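Local coordinates for protein aspartate aminotransferase (Plasmodium falciparum, PDB 3K7Y) that probably catalyses amino-group transfer between L-aspartate and 2-oxoglutarate, giving oxaloacetate and L-glutamate, with pyridoxal 5'-phosphate as cofactor, at residues 47-52 / 315-320; 179-184 / 229-234; 217-222 / 248-253. One frame throughout, in Å; residues are numbered along the deposited sequence.

Interaction 1 of 3, residues 47-52 / 315-320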
ATOM      1  N   HIS A  47     -17.017  13.762   6.565  1.00 92.54           N
ATOM      2  CA  HIS A  47     -17.005  14.855   5.603  1.00 92.00           C
ATOM      3  C   HIS A  47     -16.573  14.433   4.201  1.00 90.87           C
ATOM      4  O   HIS A  47     -15.851  13.441   4.036  1.00 89.72           O
ATOM      5  CB  HIS A  47     -16.085  15.976   6.087  1.00 91.38           C
ATOM      6  CG  HIS A  47     -16.018  17.141   5.150  1.00 91.88           C
ATOM      7  ND1 HIS A  47     -14.851  17.534   4.534  1.00 90.53           N
ATOM      8  CD2 HIS A  47     -16.984  17.979   4.698  1.00 93.83           C
ATOM      9  CE1 HIS A  47     -15.093  18.581   3.765  1.00 91.99           C
ATOM     10  NE2 HIS A  47     -16.380  18.871   3.847  1.00 94.02           N
ATOM     11  N   ILE A  48     -17.025  15.194   3.199  1.00 90.79           N
ATOM     12  CA  ILE A  48     -16.489  15.101   1.836  1.00 89.33           C
ATOM     13  C   ILE A  48     -16.814  16.329   0.978  1.00 89.97           C
ATOM     14  O   ILE A  48     -17.936  16.805   0.983  1.00 91.39           O
ATOM     15  CB  ILE A  48     -16.887  13.759   1.114  1.00 89.42           C
ATOM     16  CG1 ILE A  48     -15.990  13.519  -0.121  1.00 88.20           C
ATOM     17  CG2 ILE A  48     -18.406  13.697   0.818  1.00 90.65           C
ATOM     18  CD1 ILE A  48     -15.317  12.179  -0.140  1.00 85.53           C
ATOM     19  N   PHE A  49     -15.818  16.817   0.243  1.00 88.71           N
ATOM     20  CA  PHE A  49     -15.973  17.950  -0.667  1.00 89.65           C
ATOM     21  C   PHE A  49     -16.865  17.652  -1.882  1.00 91.07           C
ATOM     22  O   PHE A  49     -17.287  16.518  -2.089  1.00 91.02           O
ATOM     23  CB  PHE A  49     -14.595  18.398  -1.157  1.00 88.67           C
ATOM     24  CG  PHE A  49     -13.721  18.952  -0.080  1.00 87.07           C
ATOM     25  CD1 PHE A  49     -13.718  20.311   0.198  1.00 88.09           C
ATOM     26  CD2 PHE A  49     -12.898  18.117   0.660  1.00 84.55           C
ATOM     27  CE1 PHE A  49     -12.904  20.823   1.209  1.00 87.51           C
ATOM     28  CE2 PHE A  49     -12.089  18.618   1.663  1.00 83.49           C
ATOM     29  CZ  PHE A  49     -12.083  19.969   1.937  1.00 84.49           C
ATOM     30  N   ASP A  50     -17.156  18.682  -2.675  1.00 92.39           N
ATOM     31  CA  ASP A  50     -17.829  18.502  -3.957  1.00 93.84           C
ATOM     32  C   ASP A  50     -16.794  18.447  -5.068  1.00 93.24           C
ATOM     33  O   ASP A  50     -16.933  17.679  -6.017  1.00 93.49           O
ATOM     34  CB  ASP A  50     -18.833  19.629  -4.219  1.00 96.43           C
ATOM     35  CG  ASP A  50     -20.196  19.363  -3.592  1.00 97.55           C
ATOM     36  OD1 ASP A  50     -20.266  19.036  -2.387  1.00 97.07           O
ATOM     37  OD2 ASP A  50     -21.208  19.498  -4.309  1.00 99.17           O
ATOM     38  N   SER A  51     -15.752  19.266  -4.935  1.00 92.57           N
ATOM     39  CA  SER A  51     -14.584  19.208  -5.818  1.00 91.82           C
ATOM     40  C   SER A  51     -14.087  17.777  -5.967  1.00 90.12           C
ATOM     41  O   SER A  51     -13.778  17.326  -7.065  1.00 90.26           O
ATOM     42  CB  SER A  51     -13.454  20.079  -5.265  1.00 90.80           C
ATOM     43  OG  SER A  51     -13.832  21.441  -5.216  1.00 92.55           O
ATOM     44  N   VAL A  52     -14.027  17.070  -4.843  1.00 88.88           N
ATOM     45  CA  VAL A  52     -13.566  15.688  -4.804  1.00 87.46           C
ATOM     46  C   VAL A  52     -14.548  14.735  -5.469  1.00 88.68           C
ATOM     47  O   VAL A  52     -14.133  13.874  -6.245  1.00 88.38           O
ATOM     48  CB  VAL A  52     -13.229  15.238  -3.368  1.00 85.82           C
ATOM     49  CG1 VAL A  52     -13.254  13.729  -3.254  1.00 84.74           C
ATOM     50  CG2 VAL A  52     -11.865  15.787  -2.955  1.00 83.47           C
ATOM     51  N   SER A 315     -10.708  26.582   2.904  1.00 79.99           N
ATOM     52  CA  SER A 315     -10.581  27.796   3.725  1.00 80.39           C
ATOM     53  C   SER A 315     -11.801  28.033   4.626  1.00 81.29           C
ATOM     54  O   SER A 315     -11.655  28.410   5.795  1.00 80.70           O
ATOM     55  CB  SER A 315     -10.319  29.021   2.863  1.00 82.08           C
ATOM     56  OG  SER A 315      -9.647  29.996   3.628  1.00 81.37           O
ATOM     57  N   GLN A 316     -12.991  27.806   4.059  1.00 82.73           N
ATOM     58  CA  GLN A 316     -14.266  27.748   4.795  1.00 83.42           C
ATOM     59  C   GLN A 316     -14.288  26.667   5.890  1.00 81.27           C
ATOM     60  O   GLN A 316     -15.076  26.751   6.828  1.00 81.56           O
ATOM     61  CB  GLN A 316     -15.446  27.525   3.830  1.00 85.21           C
ATOM     62  CG  GLN A 316     -16.320  28.755   3.559  1.00 88.90           C
ATOM     63  CD  GLN A 316     -15.955  29.524   2.281  1.00 91.62           C
ATOM     64  OE1 GLN A 316     -15.507  28.941   1.295  1.00 92.39           O
ATOM     65  NE2 GLN A 316     -16.171  30.840   2.295  1.00 93.09           N
ATOM     66  N   LEU A 317     -13.436  25.655   5.777  1.00 79.37           N
ATOM     67  CA  LEU A 317     -13.402  24.594   6.791  1.00 77.74           C
ATOM     68  C   LEU A 317     -12.597  24.953   8.050  1.00 76.82           C
ATOM     69  O   LEU A 317     -13.142  24.928   9.150  1.00 76.47           O
ATOM     70  CB  LEU A 317     -12.953  23.257   6.189  1.00 76.06           C
ATOM     71  CG  LEU A 317     -13.212  22.006   7.025  1.00 74.25           C
ATOM     72  CD1 LEU A 317     -14.607  22.020   7.613  1.00 75.33           C
ATOM     73  CD2 LEU A 317     -13.020  20.770   6.175  1.00 72.95           C
ATOM     74  N   SER A 318     -11.321  25.294   7.890  1.00 76.64           N
ATOM     75  CA  SER A 318     -10.496  25.685   9.033  1.00 76.80           C
ATOM     76  C   SER A 318     -11.155  26.805   9.850  1.00 78.68           C
ATOM     77  O   SER A 318     -11.036  26.835  11.080  1.00 78.42           O
ATOM     78  CB  SER A 318      -9.103  26.122   8.584  1.00 76.34           C
ATOM     79  OG  SER A 318      -9.159  27.389   7.951  1.00 78.73           O
ATOM     80  N   GLN A 319     -11.841  27.726   9.170  1.00 80.98           N
ATOM     81  CA  GLN A 319     -12.605  28.754   9.875  1.00 83.00           C
ATOM     82  C   GLN A 319     -13.582  28.065  10.839  1.00 82.47           C
ATOM     83  O   GLN A 319     -13.446  28.196  12.053  1.00 82.13           O
ATOM     84  CB  GLN A 319     -13.333  29.716   8.910  1.00 85.72           C
ATOM     85  CG  GLN A 319     -14.835  29.391   8.670  1.00 88.78           C
ATOM     86  CD  GLN A 319     -15.615  30.432   7.847  1.00 93.79           C
ATOM     87  OE1 GLN A 319     -15.040  31.353   7.263  1.00 96.30           O
ATOM     88  NE2 GLN A 319     -16.938  30.273   7.802  1.00 95.88           N
ATOM     89  N   ARG A 320     -14.523  27.286  10.302  1.00 82.61           N
ATOM     90  CA  ARG A 320     -15.581  26.685  11.117  1.00 82.46           C
ATOM     91  C   ARG A 320     -14.989  25.953  12.315  1.00 79.80           C
ATOM     92  O   ARG A 320     -15.464  26.109  13.441  1.00 80.36           O
ATOM     93  CB  ARG A 320     -16.471  25.749  10.290  1.00 83.22           C
ATOM     94  CG  ARG A 320     -17.543  25.049  11.128  1.00 85.69           C
ATOM     95  CD  ARG A 320     -18.292  23.903  10.395  1.00 89.69           C
ATOM     96  NE  ARG A 320     -17.555  22.628  10.279  1.00 89.61           N
ATOM     97  CZ  ARG A 320     -17.253  21.785  11.276  1.00 89.61           C
ATOM     98  NH1 ARG A 320     -17.573  22.046  12.543  1.00 90.21           N
ATOM     99  NH2 ARG A 320     -16.592  20.667  10.998  1.00 89.64           N
TER
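Leu317 meets His47 and Phe49 in a small, mostly buried apolar contact between the long helix 304-335 and the loop that leads into helix 50-62. The protein belongs to the class I aminotransferases, which have the fold type I architecture of pyridoxal-phosphate enzymes. The two segments share no hydrogen bond. One methyl of Leu317, CD2, does all the touching. It reaches His47 CE1 at 3.9 Å and His47 ND1 at 4.1 Å, and it comes obliquely to both rings. Phe49 CZ lies a little further off, at 4.4 Å from Leu317 CD2. The side chains of His47 and Leu317 approach from opposite directions. Each has its CG anti to the backbone N (chi1 180° in His47, -165° in Leu317), which carries the imidazole and the isobutyl group toward each other between the two backbones. Further along, Ser51 OG is hydrogen-bonded to Glu313, which ties the first turn of helix 50-62 to helix 304-335. Trp310 of the same long helix meets the Phe49 ring edge-to-face. Ile48 packs on Lys64 and Val52 on Lys66, both of the second subunit, so the loop and the start of helix 50-62 are at the dimer interface. Within the loop, Phe49 CZ lies at the His47 ring edge, in its plane, and His47 CE1 stands over the centre of the Phe49 ring, 3.6 Å above its plane.

Interaction 2 of 3, residues 179-184 / 229-234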
ATOM      1  N   LEU A 179       9.580  16.867  12.520  1.00 52.80           N
ATOM      2  CA  LEU A 179       8.887  18.042  12.998  1.00 53.01           C
ATOM      3  C   LEU A 179       7.499  18.108  12.420  1.00 52.95           C
ATOM      4  O   LEU A 179       7.288  17.907  11.199  1.00 53.01           O
ATOM      5  CB  LEU A 179       9.642  19.322  12.644  1.00 53.47           C
ATOM      6  CG  LEU A 179      10.934  19.587  13.409  1.00 54.93           C
ATOM      7  CD1 LEU A 179      11.647  20.810  12.871  1.00 55.66           C
ATOM      8  CD2 LEU A 179      10.701  19.723  14.922  1.00 57.03           C
ATOM      9  N   GLN A 180       6.559  18.378  13.319  1.00 52.92           N
ATOM     10  CA  GLN A 180       5.216  18.801  12.965  1.00 52.85           C
ATOM     11  C   GLN A 180       5.182  20.282  13.285  1.00 53.72           C
ATOM     12  O   GLN A 180       5.211  20.674  14.458  1.00 54.11           O
ATOM     13  CB  GLN A 180       4.166  18.079  13.803  1.00 52.57           C
ATOM     14  CG  GLN A 180       4.131  16.602  13.675  1.00 50.37           C
ATOM     15  CD  GLN A 180       2.945  16.017  14.412  1.00 51.96           C
ATOM     16  OE1 GLN A 180       3.105  15.264  15.378  1.00 52.84           O
ATOM     17  NE2 GLN A 180       1.736  16.362  13.960  1.00 51.95           N
ATOM     18  N   ILE A 181       5.141  21.096  12.242  1.00 54.16           N
ATOM     19  CA  ILE A 181       5.270  22.532  12.384  1.00 55.33           C
ATOM     20  C   ILE A 181       3.927  23.225  12.497  1.00 56.81           C
ATOM     21  O   ILE A 181       3.858  24.391  12.892  1.00 58.49           O
ATOM     22  CB  ILE A 181       5.985  23.115  11.192  1.00 55.57           C
ATOM     23  CG1 ILE A 181       5.186  22.847   9.919  1.00 54.65           C
ATOM     24  CG2 ILE A 181       7.380  22.541  11.105  1.00 56.04           C
ATOM     25  CD1 ILE A 181       5.830  23.366   8.702  1.00 55.42           C
ATOM     26  N   SER A 182       2.863  22.512  12.142  1.00 57.13           N
ATOM     27  CA  SER A 182       1.529  23.081  12.099  1.00 58.05           C
ATOM     28  C   SER A 182       0.530  21.980  12.389  1.00 57.56           C
ATOM     29  O   SER A 182       0.801  20.821  12.119  1.00 56.38           O
ATOM     30  CB  SER A 182       1.276  23.710  10.726  1.00 58.82           C
ATOM     31  OG  SER A 182      -0.003  24.316  10.653  1.00 60.36           O
ATOM     32  N   CYS A 183      -0.608  22.359  12.964  1.00 58.86           N
ATOM     33  CA  CYS A 183      -1.689  21.434  13.328  1.00 59.34           C
ATOM     34  C   CYS A 183      -1.261  20.219  14.148  1.00 58.59           C
ATOM     35  O   CYS A 183      -1.836  19.138  14.014  1.00 58.51           O
ATOM     36  CB  CYS A 183      -2.453  21.001  12.083  1.00 59.53           C
ATOM     37  SG  CYS A 183      -3.176  22.410  11.263  1.00 62.05           S
ATOM     38  N   TYR A 184      -0.268  20.423  15.009  1.00 58.65           N
ATOM     39  CA  TYR A 184       0.375  19.363  15.767  1.00 58.13           C
ATOM     40  C   TYR A 184      -0.609  18.323  16.280  1.00 58.47           C
ATOM     41  O   TYR A 184      -1.659  18.657  16.832  1.00 59.62           O
ATOM     42  CB  TYR A 184       1.138  19.967  16.936  1.00 58.21           C
ATOM     43  CG  TYR A 184       2.229  19.088  17.482  1.00 58.61           C
ATOM     44  CD1 TYR A 184       1.935  17.934  18.211  1.00 58.36           C
ATOM     45  CD2 TYR A 184       3.574  19.414  17.282  1.00 59.99           C
ATOM     46  CE1 TYR A 184       2.956  17.121  18.726  1.00 57.85           C
ATOM     47  CE2 TYR A 184       4.614  18.604  17.802  1.00 58.97           C
ATOM     48  CZ  TYR A 184       4.293  17.466  18.523  1.00 57.98           C
ATOM     49  OH  TYR A 184       5.310  16.676  19.027  1.00 56.45           O
ATOM     50  N   LEU A 229       4.872  27.618   5.877  1.00 74.54           N
ATOM     51  CA  LEU A 229       5.853  28.700   5.714  1.00 74.86           C
ATOM     52  C   LEU A 229       7.277  28.280   6.052  1.00 74.13           C
ATOM     53  O   LEU A 229       8.203  28.570   5.290  1.00 75.06           O
ATOM     54  CB  LEU A 229       5.477  29.970   6.500  1.00 75.39           C
ATOM     55  CG  LEU A 229       6.432  31.176   6.421  1.00 75.39           C
ATOM     56  CD1 LEU A 229       6.808  31.561   4.991  1.00 75.08           C
ATOM     57  CD2 LEU A 229       5.836  32.369   7.137  1.00 75.17           C
ATOM     58  N   LEU A 230       7.454  27.602   7.183  1.00 72.62           N
ATOM     59  CA  LEU A 230       8.788  27.246   7.620  1.00 71.92           C
ATOM     60  C   LEU A 230       9.510  26.539   6.498  1.00 71.88           C
ATOM     61  O   LEU A 230      10.699  26.784   6.266  1.00 72.75           O
ATOM     62  CB  LEU A 230       8.748  26.340   8.832  1.00 70.64           C
ATOM     63  CG  LEU A 230       9.850  26.520   9.878  1.00 71.04           C
ATOM     64  CD1 LEU A 230      10.095  25.171  10.526  1.00 71.83           C
ATOM     65  CD2 LEU A 230      11.161  27.117   9.364  1.00 70.93           C
ATOM     66  N   ILE A 231       8.778  25.677   5.794  1.00 71.16           N
ATOM     67  CA  ILE A 231       9.349  24.906   4.702  1.00 71.06           C
ATOM     68  C   ILE A 231       9.840  25.859   3.626  1.00 73.01           C
ATOM     69  O   ILE A 231      10.970  25.724   3.142  1.00 73.67           O
ATOM     70  CB  ILE A 231       8.344  23.889   4.129  1.00 70.03           C
ATOM     71  CG1 ILE A 231       8.101  22.784   5.150  1.00 67.68           C
ATOM     72  CG2 ILE A 231       8.863  23.285   2.830  1.00 70.08           C
ATOM     73  CD1 ILE A 231       6.999  21.821   4.790  1.00 65.11           C
ATOM     74  N   ARG A 232       9.002  26.829   3.269  1.00 74.31           N
ATOM     75  CA  ARG A 232       9.347  27.779   2.208  1.00 76.63           C
ATOM     76  C   ARG A 232      10.495  28.704   2.604  1.00 78.21           C
ATOM     77  O   ARG A 232      11.385  28.995   1.800  1.00 78.96           O
ATOM     78  CB  ARG A 232       8.117  28.557   1.748  1.00 77.18           C
ATOM     79  CG  ARG A 232       7.280  27.750   0.773  1.00 75.97           C
ATOM     80  CD  ARG A 232       5.875  28.262   0.676  1.00 74.84           C
ATOM     81  NE  ARG A 232       4.951  27.228   0.227  1.00 73.41           N
ATOM     82  CZ  ARG A 232       3.820  27.476  -0.425  1.00 75.34           C
ATOM     83  NH1 ARG A 232       3.493  28.722  -0.729  1.00 77.12           N
ATOM     84  NH2 ARG A 232       3.021  26.482  -0.795  1.00 75.66           N
ATOM     85  N   LYS A 233      10.488  29.126   3.859  1.00 79.12           N
ATOM     86  CA  LYS A 233      11.604  29.881   4.394  1.00 81.21           C
ATOM     87  C   LYS A 233      12.888  29.040   4.321  1.00 81.55           C
ATOM     88  O   LYS A 233      13.881  29.500   3.766  1.00 82.71           O
ATOM     89  CB  LYS A 233      11.294  30.385   5.804  1.00 80.72           C
ATOM     90  CG  LYS A 233      11.891  31.743   6.068  1.00 83.08           C
ATOM     91  CD  LYS A 233      11.069  32.594   7.045  1.00 84.23           C
ATOM     92  CE  LYS A 233      11.858  33.870   7.384  1.00 86.38           C
ATOM     93  NZ  LYS A 233      11.204  34.800   8.353  1.00 87.84           N
ATOM     94  N   PHE A 234      12.844  27.807   4.840  1.00 81.13           N
ATOM     95  CA  PHE A 234      13.925  26.813   4.693  1.00 81.82           C
ATOM     96  C   PHE A 234      14.485  26.734   3.274  1.00 83.74           C
ATOM     97  O   PHE A 234      15.699  26.679   3.072  1.00 84.32           O
ATOM     98  CB  PHE A 234      13.407  25.420   5.037  1.00 80.09           C
ATOM     99  CG  PHE A 234      13.803  24.926   6.391  1.00 78.94           C
ATOM    100  CD1 PHE A 234      13.011  25.176   7.503  1.00 77.57           C
ATOM    101  CD2 PHE A 234      14.940  24.154   6.549  1.00 78.06           C
ATOM    102  CE1 PHE A 234      13.370  24.693   8.760  1.00 75.54           C
ATOM    103  CE2 PHE A 234      15.300  23.674   7.804  1.00 76.50           C
ATOM    104  CZ  PHE A 234      14.513  23.949   8.907  1.00 74.82           C
TER
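Ile181 carries the contact from 179-184 and packs on Leu230 and Ile231 of helix 229-235. The segment begins with Leu179, the last residue of strand 176-179, whose backbone is hydrogen-bonded to Ile211 and Asp213 of the next strand. Gln180 touches the cofactor pyridoxal-5'-phosphate. Ile181 points to the helix and uses two branches. Its CG2 reaches Leu230 CD1 at 3.8 Å. Its CD1 lies 4.2 Å from Leu230 CB and 4.3 Å from Ile231 CG1. With chi1 at 61°, CG1 sits between the backbone N and the carbonyl carbon, and CG2 is left beside the N. The two methyls can then touch successive residues of the helix. No hydrogen bond joins the segments. Ser182 makes a weak hydrogen bond to Asp227, just before the helix. The contact thus joins the end of a central strand to a helix packed on the sheet: Ile181 and Ile231 both lie on Phe212 of strand 209-214, while Leu230 lies on Ile200 of helix 193-206.

Interaction 3 of 3, residues 217-222 / 248-253. With PLP (pyridoxal-5'-phosphate), chain B.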
ATOM      1  N   GLN A 217      -2.383  20.461   5.731  1.00 70.92           N
ATOM      2  CA  GLN A 217      -2.225  21.776   5.115  1.00 73.40           C
ATOM      3  C   GLN A 217      -3.610  22.394   5.056  1.00 76.00           C
ATOM      4  O   GLN A 217      -4.523  21.812   4.469  1.00 76.67           O
ATOM      5  CB  GLN A 217      -1.628  21.690   3.711  1.00 73.37           C
ATOM      6  CG  GLN A 217      -0.171  22.118   3.600  1.00 72.71           C
ATOM      7  CD  GLN A 217       0.181  22.650   2.209  1.00 73.54           C
ATOM      8  OE1 GLN A 217      -0.221  22.093   1.200  1.00 73.97           O
ATOM      9  NE2 GLN A 217       0.938  23.732   2.161  1.00 74.34           N
ATOM     10  N   GLY A 218      -3.777  23.544   5.699  1.00 78.20           N
ATOM     11  CA  GLY A 218      -5.022  24.314   5.579  1.00 81.48           C
ATOM     12  C   GLY A 218      -5.967  24.268   6.768  1.00 82.68           C
ATOM     13  O   GLY A 218      -7.117  24.724   6.673  1.00 84.11           O
ATOM     14  N   PHE A 219      -5.479  23.733   7.885  1.00 82.39           N
ATOM     15  CA  PHE A 219      -6.263  23.656   9.113  1.00 83.39           C
ATOM     16  C   PHE A 219      -5.758  24.583  10.219  1.00 84.26           C
ATOM     17  O   PHE A 219      -6.506  24.946  11.127  1.00 85.36           O
ATOM     18  CB  PHE A 219      -6.339  22.213   9.594  1.00 81.88           C
ATOM     19  CG  PHE A 219      -7.217  21.352   8.745  1.00 82.21           C
ATOM     20  CD1 PHE A 219      -8.597  21.374   8.905  1.00 83.12           C
ATOM     21  CD2 PHE A 219      -6.668  20.515   7.778  1.00 82.49           C
ATOM     22  CE1 PHE A 219      -9.425  20.568   8.117  1.00 83.75           C
ATOM     23  CE2 PHE A 219      -7.488  19.698   6.985  1.00 82.64           C
ATOM     24  CZ  PHE A 219      -8.868  19.729   7.157  1.00 82.90           C
ATOM     25  N   GLY A 220      -4.498  24.978  10.127  1.00 84.50           N
ATOM     26  CA  GLY A 220      -3.905  25.856  11.125  1.00 86.13           C
ATOM     27  C   GLY A 220      -4.256  27.305  10.894  1.00 88.62           C
ATOM     28  O   GLY A 220      -4.322  28.105  11.832  1.00 89.67           O
ATOM     29  N   HIS A 221      -4.483  27.647   9.631  1.00 90.12           N
ATOM     30  CA  HIS A 221      -4.750  29.028   9.249  1.00 92.20           C
ATOM     31  C   HIS A 221      -5.929  29.154   8.308  1.00 93.96           C
ATOM     32  O   HIS A 221      -6.670  28.196   8.098  1.00 93.89           O
ATOM     33  CB  HIS A 221      -3.500  29.635   8.628  1.00 92.00           C
ATOM     34  CG  HIS A 221      -2.355  29.738   9.582  1.00 90.30           C
ATOM     35  ND1 HIS A 221      -2.524  30.066  10.909  1.00 89.85           N
ATOM     36  CD2 HIS A 221      -1.026  29.570   9.401  1.00 88.31           C
ATOM     37  CE1 HIS A 221      -1.348  30.087  11.506  1.00 88.65           C
ATOM     38  NE2 HIS A 221      -0.422  29.796  10.612  1.00 87.53           N
ATOM     39  N   THR A 222      -6.105  30.351   7.763  1.00 96.02           N
ATOM     40  CA  THR A 222      -7.126  30.604   6.752  1.00 97.67           C
ATOM     41  C   THR A 222      -6.523  30.380   5.364  1.00 97.46           C
ATOM     42  O   THR A 222      -7.114  29.710   4.518  1.00 97.30           O
ATOM     43  CB  THR A 222      -7.705  32.020   6.898  1.00 99.84           C
ATOM     44  OG1 THR A 222      -6.793  32.812   7.669  1.00100.07           O
ATOM     45  CG2 THR A 222      -9.049  31.974   7.619  1.00100.39           C
ATOM     46  N   SER A 248      -5.300  12.833   3.450  1.00 55.49           N
ATOM     47  CA  SER A 248      -6.413  12.145   4.059  1.00 56.82           C
ATOM     48  C   SER A 248      -7.418  13.118   4.615  1.00 58.60           C
ATOM     49  O   SER A 248      -8.618  12.852   4.528  1.00 59.79           O
ATOM     50  CB  SER A 248      -5.967  11.153   5.113  1.00 56.04           C
ATOM     51  OG  SER A 248      -5.834   9.871   4.520  1.00 57.28           O
ATOM     52  N   LYS A 249      -6.938  14.250   5.141  1.00 59.43           N
ATOM     53  CA  LYS A 249      -7.828  15.294   5.677  1.00 61.75           C
ATOM     54  C   LYS A 249      -8.031  16.527   4.771  1.00 63.29           C
ATOM     55  O   LYS A 249      -9.136  17.058   4.683  1.00 64.31           O
ATOM     56  CB  LYS A 249      -7.395  15.698   7.077  1.00 61.78           C
ATOM     57  CG  LYS A 249      -7.719  14.648   8.133  1.00 63.00           C
ATOM     58  CD  LYS A 249      -6.599  13.610   8.321  1.00 64.11           C
ATOM     59  CE  LYS A 249      -6.949  12.629   9.441  1.00 65.42           C
ATOM     60  NZ  LYS A 249      -5.950  11.536   9.615  1.00 63.69           N
ATOM     61  N   ASN A 250      -6.950  16.958   4.118  1.00 63.52           N
ATOM     62  CA  ASN A 250      -6.959  17.964   3.057  1.00 65.45           C
ATOM     63  C   ASN A 250      -8.086  17.848   2.040  1.00 66.87           C
ATOM     64  O   ASN A 250      -8.873  18.789   1.843  1.00 68.63           O
ATOM     65  CB  ASN A 250      -5.662  17.851   2.267  1.00 64.78           C
ATOM     66  CG  ASN A 250      -4.541  18.600   2.906  1.00 67.12           C
ATOM     67  OD1 ASN A 250      -4.749  19.662   3.509  1.00 69.46           O
ATOM     68  ND2 ASN A 250      -3.328  18.055   2.791  1.00 68.09           N
ATOM     69  N   MET A 251      -8.110  16.703   1.355  1.00 65.99           N
ATOM     70  CA  MET A 251      -9.095  16.413   0.332  1.00 66.57           C
ATOM     71  C   MET A 251     -10.225  15.551   0.866  1.00 66.88           C
ATOM     72  O   MET A 251     -11.046  15.062   0.095  1.00 67.71           O
ATOM     73  CB  MET A 251      -8.430  15.634  -0.781  1.00 65.87           C
ATOM     74  CG  MET A 251      -7.956  16.447  -1.902  1.00 67.17           C
ATOM     75  SD  MET A 251      -6.211  16.675  -1.732  1.00 67.20           S
ATOM     76  CE  MET A 251      -5.866  17.542  -3.270  1.00 69.77           C
ATOM     77  N   SER A 252     -10.251  15.334   2.180  1.00 66.42           N
ATOM     78  CA  SER A 252     -11.174  14.383   2.805  1.00 66.78           C
ATOM     79  C   SER A 252     -11.066  12.972   2.200  1.00 65.80           C
ATOM     80  O   SER A 252     -12.042  12.216   2.233  1.00 66.57           O
ATOM     81  CB  SER A 252     -12.615  14.874   2.683  1.00 68.89           C
ATOM     82  OG  SER A 252     -13.161  14.430   1.440  1.00 70.68           O
ATOM     83  N   LEU A 253      -9.899  12.640   1.640  1.00 64.50           N
ATOM     84  CA  LEU A 253      -9.621  11.329   1.033  1.00 63.79           C
ATOM     85  C   LEU A 253      -9.099  10.345   2.064  1.00 62.79           C
ATOM     86  O   LEU A 253      -7.905  10.019   2.083  1.00 62.42           O
ATOM     87  CB  LEU A 253      -8.546  11.447  -0.047  1.00 62.99           C
ATOM     88  CG  LEU A 253      -8.750  12.233  -1.329  1.00 64.27           C
ATOM     89  CD1 LEU A 253      -7.445  12.236  -2.117  1.00 63.38           C
ATOM     90  CD2 LEU A 253      -9.892  11.664  -2.141  1.00 65.11           C
TER
HETATM   91  N1  PLP B 406       1.103  12.210  10.432  1.00 59.51           N
HETATM   92  C2  PLP B 406       0.221  12.790  11.308  1.00 57.07           C
HETATM   93  C2A PLP B 406       0.734  13.814  12.246  1.00 55.74           C
HETATM   94  C3  PLP B 406      -1.115  12.420  11.291  1.00 58.25           C
HETATM   95  O3  PLP B 406      -2.003  13.013  12.154  1.00 58.49           O
HETATM   96  C4  PLP B 406      -1.556  11.449  10.391  1.00 59.75           C
HETATM   97  C4A PLP B 406      -3.030  11.192  10.316  1.00 62.37           C
HETATM   98  O4A PLP B 406      -3.708  11.812   9.484  1.00 65.22           O
HETATM   99  C5  PLP B 406      -0.660  10.853   9.482  1.00 60.08           C
HETATM  100  C6  PLP B 406       0.680  11.245   9.527  1.00 60.52           C
HETATM  101  C5A PLP B 406      -1.035   9.769   8.468  1.00 59.02           C
HETATM  102  O4P PLP B 406      -2.158  10.027   7.643  1.00 57.43           O
HETATM  103  P   PLP B 406      -2.741   8.877   6.661  1.00 56.10           P
HETATM  104  O1P PLP B 406      -3.413   9.478   5.459  1.00 55.19           O
HETATM  105  O2P PLP B 406      -3.822   8.116   7.381  1.00 56.20           O
HETATM  106  O3P PLP B 406      -1.582   8.009   6.226  1.00 53.43           O
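Gln217 and Asn250 bring two irregular loops together, with their CA atoms 6.4 Å apart and no hydrogen bond across. Phe219 turns the edge of its ring to the second loop. Lys249 O lies in the ring plane at that edge, 3.7 Å from Phe219 CZ, and Lys249 CB is 4.0 Å from Phe219 CE2. The Asn250 amide lies beside Gln217, but its modelled fit against Gln217 O is too close to interpret. The polar end of Gln217 is held away from this loop, with NE2 hydrogen-bonded to Leu84 O. Gly218 N and Gly220 N both donate to Asp227 OD2, so one carboxylate oxygen holds the turn of the first loop.

Lys249 starts toward that loop and then leaves it. Its chain bends at chi2 (89°) and is extended beyond, which takes the amine to the cofactor. NZ ends at the C4A aldehyde group of pyridoxal-5'-phosphate, though its modelled fit there is too tight to be trusted. Lys249 NZ is hydrogen-bonded to Tyr68 OH of the second subunit. Ser248 OG donates to the phosphate oxygen O1P at 2.6 Å. The loop therefore grips the cofactor at its phosphate and meets it again at its aldehyde end. This is the cofactor site of a fold type I aminotransferase: a serine-lysine pair in the loop after a sheet strand, the serine on the phosphate and the lysine at the aldehyde carbon, where relatives form the internal aldimine.

In the fold
Interaction 3 lies between the other two. Its centre is about 8 Å from that of interaction 1 and about 14 Å from that of interaction 2. Ser315 OG and Ser318 OG of interaction 1 probably hydrogen-bond to Thr222 O (2.7 Å) and His221 O (2.6 Å). On the other flank, Cys183 of interaction 2 packs on Phe219 and Gly220. Interactions 1 and 2 do not touch; their nearest atoms are about 7 Å apart. Interaction 3 holds Ser248 and Lys249 of the cofactor pocket, and interaction 2 adds Gln180. In interaction 1, the Leu317 side chain is about 8 Å from that of Lys249, and the Phe49 side chain about 13 Å from a bound pyridoxal-5'-phosphate. Interactions 1 and 3 also touch the second subunit.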